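PDB 5CE7: CTD kinase subunit gamma from Schizosaccharomyces pombe, which probably works, as the gamma subunit of the kinase complex CTDK-I, in hyperphosphorylating the heptapeptide-repeat tail of RNA polymerase II during transcription elongation. Local coordinates for residues R86-L91 with K128-T133; K111-L116 with K120-N125. One frame throughout, in Å; residues are numbered along the deposited sequence.

Interaction 1 of 2, residues R86-L91 with K128-T133; sequences RDICKL and KDAMAT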
loop_
_atom_site.group_PDB
_atom_site.type_symbol
_atom_site.label_atom_id
_atom_site.label_comp_id
_atom_site.label_asym_id
_atom_site.label_seq_id
_atom_site.Cartn_x
_atom_site.Cartn_y
_atom_site.Cartn_z
ATOM N N ARG A 86 4.040 10.116 0.620
ATOM C CA ARG A 86 4.797 10.714 -0.482
ATOM C C ARG A 86 4.441 10.038 -1.801
ATOM O O ARG A 86 4.338 10.690 -2.837
ATOM C CB ARG A 86 6.307 10.574 -0.236
ATOM C CG ARG A 86 7.188 10.927 -1.430
ATOM C CD ARG A 86 8.623 10.376 -1.268
ATOM N NE ARG A 86 8.666 8.919 -1.394
ATOM C CZ ARG A 86 9.485 8.120 -0.711
ATOM N NH1 ARG A 86 10.348 8.623 0.160
ATOM N NH2 ARG A 86 9.437 6.809 -0.899
ATOM N N ASP A 87 4.245 8.728 -1.755
ATOM C CA ASP A 87 4.078 7.957 -2.985
ATOM C C ASP A 87 2.637 7.628 -3.336
ATOM O O ASP A 87 2.399 6.784 -4.200
ATOM C CB ASP A 87 4.891 6.654 -2.924
ATOM C CG ASP A 87 6.394 6.902 -2.853
ATOM O OD1 ASP A 87 6.827 8.050 -3.067
ATOM O OD2 ASP A 87 7.142 5.947 -2.593
ATOM N N ILE A 88 1.676 8.275 -2.682
ATOM C CA ILE A 88 0.266 7.878 -2.837
ATOM C C ILE A 88 -0.241 7.919 -4.279
ATOM O O ILE A 88 -0.960 7.020 -4.711
ATOM C CB ILE A 88 -0.703 8.657 -1.896
ATOM C CG1 ILE A 88 -2.111 8.037 -1.931
ATOM C CG2 ILE A 88 -0.767 10.139 -2.269
ATOM C CD1 ILE A 88 -2.168 6.559 -1.500
ATOM N N CYS A 89 0.135 8.944 -5.032
ATOM C CA CYS A 89 -0.326 9.026 -6.413
ATOM C C CYS A 89 0.374 7.996 -7.303
ATOM O O CYS A 89 -0.234 7.462 -8.229
ATOM C CB CYS A 89 -0.199 10.451 -6.973
ATOM S SG CYS A 89 -1.411 11.612 -6.255
ATOM N N LYS A 90 1.637 7.699 -7.016
ATOM C CA LYS A 90 2.316 6.606 -7.716
ATOM C C LYS A 90 1.604 5.282 -7.460
ATOM O O LYS A 90 1.399 4.475 -8.372
ATOM C CB LYS A 90 3.782 6.509 -7.276
ATOM C CG LYS A 90 4.632 7.695 -7.714
ATOM C CD LYS A 90 6.100 7.512 -7.325
ATOM C CE LYS A 90 6.982 8.605 -7.934
ATOM N NZ LYS A 90 8.417 8.474 -7.512
ATOM N N LEU A 91 1.232 5.058 -6.201
ATOM C CA LEU A 91 0.531 3.847 -5.826
ATOM C C LEU A 91 -0.763 3.742 -6.625
ATOM O O LEU A 91 -1.074 2.684 -7.165
ATOM C CB LEU A 91 0.252 3.825 -4.323
ATOM C CG LEU A 91 1.545 3.681 -3.500
ATOM C CD1 LEU A 91 1.359 4.018 -2.014
ATOM C CD2 LEU A 91 2.104 2.270 -3.666
ATOM N N LYS A 128 -7.355 14.737 -2.837
ATOM C CA LYS A 128 -7.996 15.328 -4.001
ATOM C C LYS A 128 -7.267 14.924 -5.279
ATOM O O LYS A 128 -7.901 14.558 -6.266
ATOM C CB LYS A 128 -8.057 16.858 -3.886
ATOM C CG LYS A 128 -9.102 17.382 -2.892
ATOM C CD LYS A 128 -9.220 18.906 -2.967
ATOM C CE LYS A 128 -10.294 19.453 -2.030
ATOM N NZ LYS A 128 -9.757 19.850 -0.698
ATOM N N ASP A 129 -5.940 15.005 -5.262
ATOM C CA ASP A 129 -5.129 14.592 -6.407
ATOM C C ASP A 129 -5.316 13.109 -6.744
ATOM O O ASP A 129 -5.492 12.742 -7.901
ATOM C CB ASP A 129 -3.637 14.865 -6.156
ATOM C CG ASP A 129 -3.241 16.318 -6.444
ATOM O OD1 ASP A 129 -4.072 17.089 -6.970
ATOM O OD2 ASP A 129 -2.086 16.681 -6.153
ATOM N N ALA A 130 -5.247 12.260 -5.728
ATOM C CA ALA A 130 -5.347 10.816 -5.935
ATOM C C ALA A 130 -6.748 10.415 -6.399
ATOM O O ALA A 130 -6.908 9.558 -7.272
ATOM C CB ALA A 130 -4.969 10.080 -4.655
HETATM N N MSE A 131 -7.764 11.042 -5.818
HETATM C CA MSE A 131 -9.151 10.806 -6.235
HETATM C C MSE A 131 -9.392 11.255 -7.678
HETATM O O MSE A 131 -10.127 10.598 -8.429
HETATM C CB MSE A 131 -10.137 11.490 -5.278
HETATM C CG MSE A 131 -10.213 10.830 -3.899
HETATM SE SE MSE A 131 -11.020 9.035 -3.945
HETATM C CE MSE A 131 -12.869 9.606 -4.295
ATOM N N ALA A 132 -8.773 12.366 -8.076
ATOM C CA ALA A 132 -8.900 12.818 -9.470
ATOM C C ALA A 132 -8.215 11.838 -10.431
ATOM O O ALA A 132 -8.653 11.650 -11.561
ATOM C CB ALA A 132 -8.334 14.228 -9.644
ATOM N N THR A 133 -7.133 11.221 -9.975
ATOM C CA THR A 133 -6.442 10.227 -10.781
ATOM C C THR A 133 -7.329 9.012 -11.009
ATOM O O THR A 133 -7.466 8.542 -12.132
ATOM C CB THR A 133 -5.118 9.782 -10.124
ATOM O OG1 THR A 133 -4.263 10.921 -9.981
ATOM C CG2 THR A 133 -4.419 8.738 -10.988
#
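C89 and A130 bring the first turn of helix 88-95 against the middle of helix 124-139, with their CA atoms 5.4 Å apart. The two helices run in roughly the same sense, and no hydrogen bond passes between 86-91 and 128-133. So close an approach suits small residues: where the backbones come closest, the methyl of A130 and the slim sulfur side chain of C89 take up little space. C89 SG does most of the touching. With the sulfur beside its own backbone N and anti to the carbonyl carbon (chi1 -71°), it reaches across and lies 3.9 Å from D129 CB and 4.2 Å from A130 CB. D129, an exposed residue, thus offers its methylene to the sulfur. Deeper in, I88 CG1 lies 4.4 Å from A130 CB, and both side chains also pack on L113 of helix 100-118. The contact thus ties helix 88-95 to helix 124-139, the next helix but one, within the right-handed superhelix that forms the noncanonical CTD-interacting domain of Ctk3. T133 OG1 turns back to D129 O at 3.0 Å, and T133 N reaches the same oxygen from the opposite face of the carbonyl plane. Threonine suits a helix thus, its hydroxyl donating four residues back. The guanidinium of R86 meets the D87 carboxylate with its NE side, NE coming to OD1 from above the carboxylate plane at 2.6 Å and NH2 to OD2 at 3.0 Å. D87, at the N-cap of helix 88-95, makes no capping bond; its OD2 is also hydrogen-bonded to Y42 OH of helix 38-51.

Interaction 2 of 2, residues K111-L116 with K120-N125; sequences KVLQSL and KVIDDN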
loop_
_atom_site.group_PDB
_atom_site.type_symbol
_atom_site.label_atom_id
_atom_site.label_comp_id
_atom_site.label_asym_id
_atom_site.label_seq_id
_atom_site.Cartn_x
_atom_site.Cartn_y
_atom_site.Cartn_z
ATOM N N LYS A 111 -11.780 3.138 -1.633
ATOM C CA LYS A 111 -11.967 2.742 -0.235
ATOM C C LYS A 111 -10.683 2.982 0.554
ATOM O O LYS A 111 -10.708 3.525 1.664
ATOM C CB LYS A 111 -12.403 1.277 -0.133
ATOM C CG LYS A 111 -12.599 0.767 1.294
ATOM C CD LYS A 111 -11.862 -0.549 1.505
ATOM C CE LYS A 111 -12.338 -1.638 0.537
ATOM N NZ LYS A 111 -13.569 -2.336 1.020
ATOM N N VAL A 112 -9.556 2.586 -0.026
ATOM C CA VAL A 112 -8.265 2.778 0.627
ATOM C C VAL A 112 -7.921 4.263 0.781
ATOM O O VAL A 112 -7.408 4.692 1.822
ATOM C CB VAL A 112 -7.131 2.078 -0.149
ATOM C CG1 VAL A 112 -5.780 2.402 0.486
ATOM C CG2 VAL A 112 -7.380 0.574 -0.196
ATOM N N LEU A 113 -8.192 5.044 -0.257
ATOM C CA LEU A 113 -7.857 6.464 -0.217
ATOM C C LEU A 113 -8.635 7.167 0.890
ATOM O O LEU A 113 -8.087 8.017 1.596
ATOM C CB LEU A 113 -8.107 7.135 -1.568
ATOM C CG LEU A 113 -7.148 6.772 -2.693
ATOM C CD1 LEU A 113 -7.577 7.454 -3.986
ATOM C CD2 LEU A 113 -5.695 7.143 -2.330
ATOM N N GLN A 114 -9.907 6.802 1.038
ATOM C CA GLN A 114 -10.758 7.384 2.069
ATOM C C GLN A 114 -10.236 7.017 3.456
ATOM O O GLN A 114 -10.161 7.855 4.350
ATOM C CB GLN A 114 -12.205 6.917 1.899
ATOM C CG GLN A 114 -13.127 7.256 3.069
ATOM C CD GLN A 114 -14.556 6.764 2.844
ATOM O OE1 GLN A 114 -14.927 5.671 3.277
ATOM N NE2 GLN A 114 -15.358 7.569 2.155
ATOM N N SER A 115 -9.861 5.754 3.613
ATOM C CA SER A 115 -9.280 5.266 4.855
ATOM C C SER A 115 -7.994 6.026 5.218
ATOM O O SER A 115 -7.841 6.505 6.340
ATOM C CB SER A 115 -8.994 3.774 4.730
ATOM O OG SER A 115 -8.386 3.281 5.905
ATOM N N LEU A 116 -7.072 6.125 4.268
ATOM C CA LEU A 116 -5.834 6.860 4.486
ATOM C C LEU A 116 -6.096 8.345 4.799
ATOM O O LEU A 116 -5.436 8.936 5.654
ATOM C CB LEU A 116 -4.901 6.716 3.277
ATOM C CG LEU A 116 -4.384 5.284 3.032
ATOM C CD1 LEU A 116 -3.512 5.211 1.783
ATOM C CD2 LEU A 116 -3.615 4.781 4.241
ATOM N N LYS A 120 -5.508 10.564 8.358
ATOM C CA LYS A 120 -4.542 11.660 8.241
ATOM C C LYS A 120 -3.156 11.215 7.763
ATOM O O LYS A 120 -2.152 11.888 8.006
ATOM C CB LYS A 120 -4.445 12.412 9.569
ATOM C CG LYS A 120 -5.817 12.854 10.091
ATOM C CD LYS A 120 -5.731 13.559 11.429
ATOM C CE LYS A 120 -6.772 14.668 11.522
ATOM N NZ LYS A 120 -6.475 15.781 10.564
ATOM N N VAL A 121 -3.113 10.077 7.077
ATOM C CA VAL A 121 -1.890 9.629 6.428
ATOM C C VAL A 121 -1.637 10.493 5.192
ATOM O O VAL A 121 -0.488 10.803 4.853
ATOM C CB VAL A 121 -1.984 8.145 6.023
ATOM C CG1 VAL A 121 -0.689 7.688 5.346
ATOM C CG2 VAL A 121 -2.288 7.284 7.243
ATOM N N ILE A 122 -2.722 10.878 4.516
ATOM C CA ILE A 122 -2.643 11.810 3.387
ATOM C C ILE A 122 -3.511 13.041 3.665
ATOM O O ILE A 122 -4.560 12.932 4.295
ATOM C CB ILE A 122 -3.057 11.150 2.049
ATOM C CG1 ILE A 122 -4.532 10.725 2.064
ATOM C CG2 ILE A 122 -2.160 9.947 1.725
ATOM C CD1 ILE A 122 -4.960 9.990 0.773
ATOM N N ASP A 123 -3.058 14.214 3.226
ATOM C CA ASP A 123 -3.815 15.446 3.450
ATOM C C ASP A 123 -4.873 15.697 2.363
ATOM O O ASP A 123 -5.097 14.860 1.475
ATOM C CB ASP A 123 -2.882 16.663 3.609
ATOM C CG ASP A 123 -2.057 16.954 2.355
ATOM O OD1 ASP A 123 -2.541 16.707 1.233
ATOM O OD2 ASP A 123 -0.913 17.438 2.493
ATOM N N ASP A 124 -5.522 16.854 2.442
ATOM C CA ASP A 124 -6.627 17.171 1.548
ATOM C C ASP A 124 -6.184 17.250 0.093
ATOM O O ASP A 124 -6.868 16.740 -0.796
ATOM C CB ASP A 124 -7.307 18.481 1.967
ATOM C CG ASP A 124 -8.132 18.338 3.239
ATOM O OD1 ASP A 124 -8.327 17.193 3.709
ATOM O OD2 ASP A 124 -8.605 19.375 3.758
ATOM N N ASN A 125 -5.042 17.889 -0.147
ATOM C CA ASN A 125 -4.522 18.034 -1.504
ATOM C C ASN A 125 -4.157 16.695 -2.154
ATOM O O ASN A 125 -4.539 16.440 -3.299
ATOM C CB ASN A 125 -3.307 18.962 -1.535
ATOM C CG ASN A 125 -2.940 19.374 -2.943
ATOM O OD1 ASN A 125 -3.793 19.824 -3.709
ATOM N ND2 ASN A 125 -1.671 19.197 -3.305
#
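L116 and V121 are joined by the one backbone hydrogen bond of this contact, V121 N to L116 O, 3.0 Å long. The N-H comes in nearly end-on to the carbonyl but is itself bent (142° at the hydrogen). K120 N also points back into the helix end, bonding to the carbonyl of H117. Both bonds depend on the positive phi of K120, a left-handed conformation that lysine tolerates less readily than glycine, and its long chain is exposed.

Apolar packing follows from the same turn. L116 CD2 meets V121 CG2 at 4.1 Å, the two branched side chains crossing at a slant. I122 lies over the last turns of the helix: its CD1 rests 3.8 Å from L113 O, 4.1 Å from L116 CB and 4.3 Å from L113 CD2. With its CG1 between backbone N and carbonyl carbon (chi1 64°) and CD1 extended beyond it (chi2 -177°), the end of the chain runs along the helix surface, where I88 packs on it too. With CG1, CG2 and CD1 removed, as in an alanine, a gap would probably open beside L113, L116 and I88.

Polar bonds continue on both sides of the turn: D123 OD1 caps helix 124-139 at Q126 N, D124 OD1 bonds back to H117 NE2 of helix 100-118, and the backbone O of V121 is hydrogen-bonded to S85 OG of helix 80-86. The turn is a Schellman motif, with K120 as C-prime residue and L116 and V121 as its customary hydrophobic pair, followed, after I122, by D123 at the N-cap of helix 124-139.

From the N terminus, the chain passes through helix 80-86 and turns at D87 into helix 88-95, which supplies the first half of interaction 1. Helix 100-118 follows, and interaction 2 closes a gap of only three residues, most of it still the end of that helix. Only then does helix 124-139 reach back to 86-91, closing the wider loop of 36 residues; the small closure therefore sits within the large one. The two centres are 9 Å apart, and L113 and L116 both reach interaction 1, I88 CD1 lying 3.8 Å from L116 CD1 and M131 SE 3.8 Å from L113 CD1. Helices 88-95, 100-118 and 124-139 thus share one apolar core.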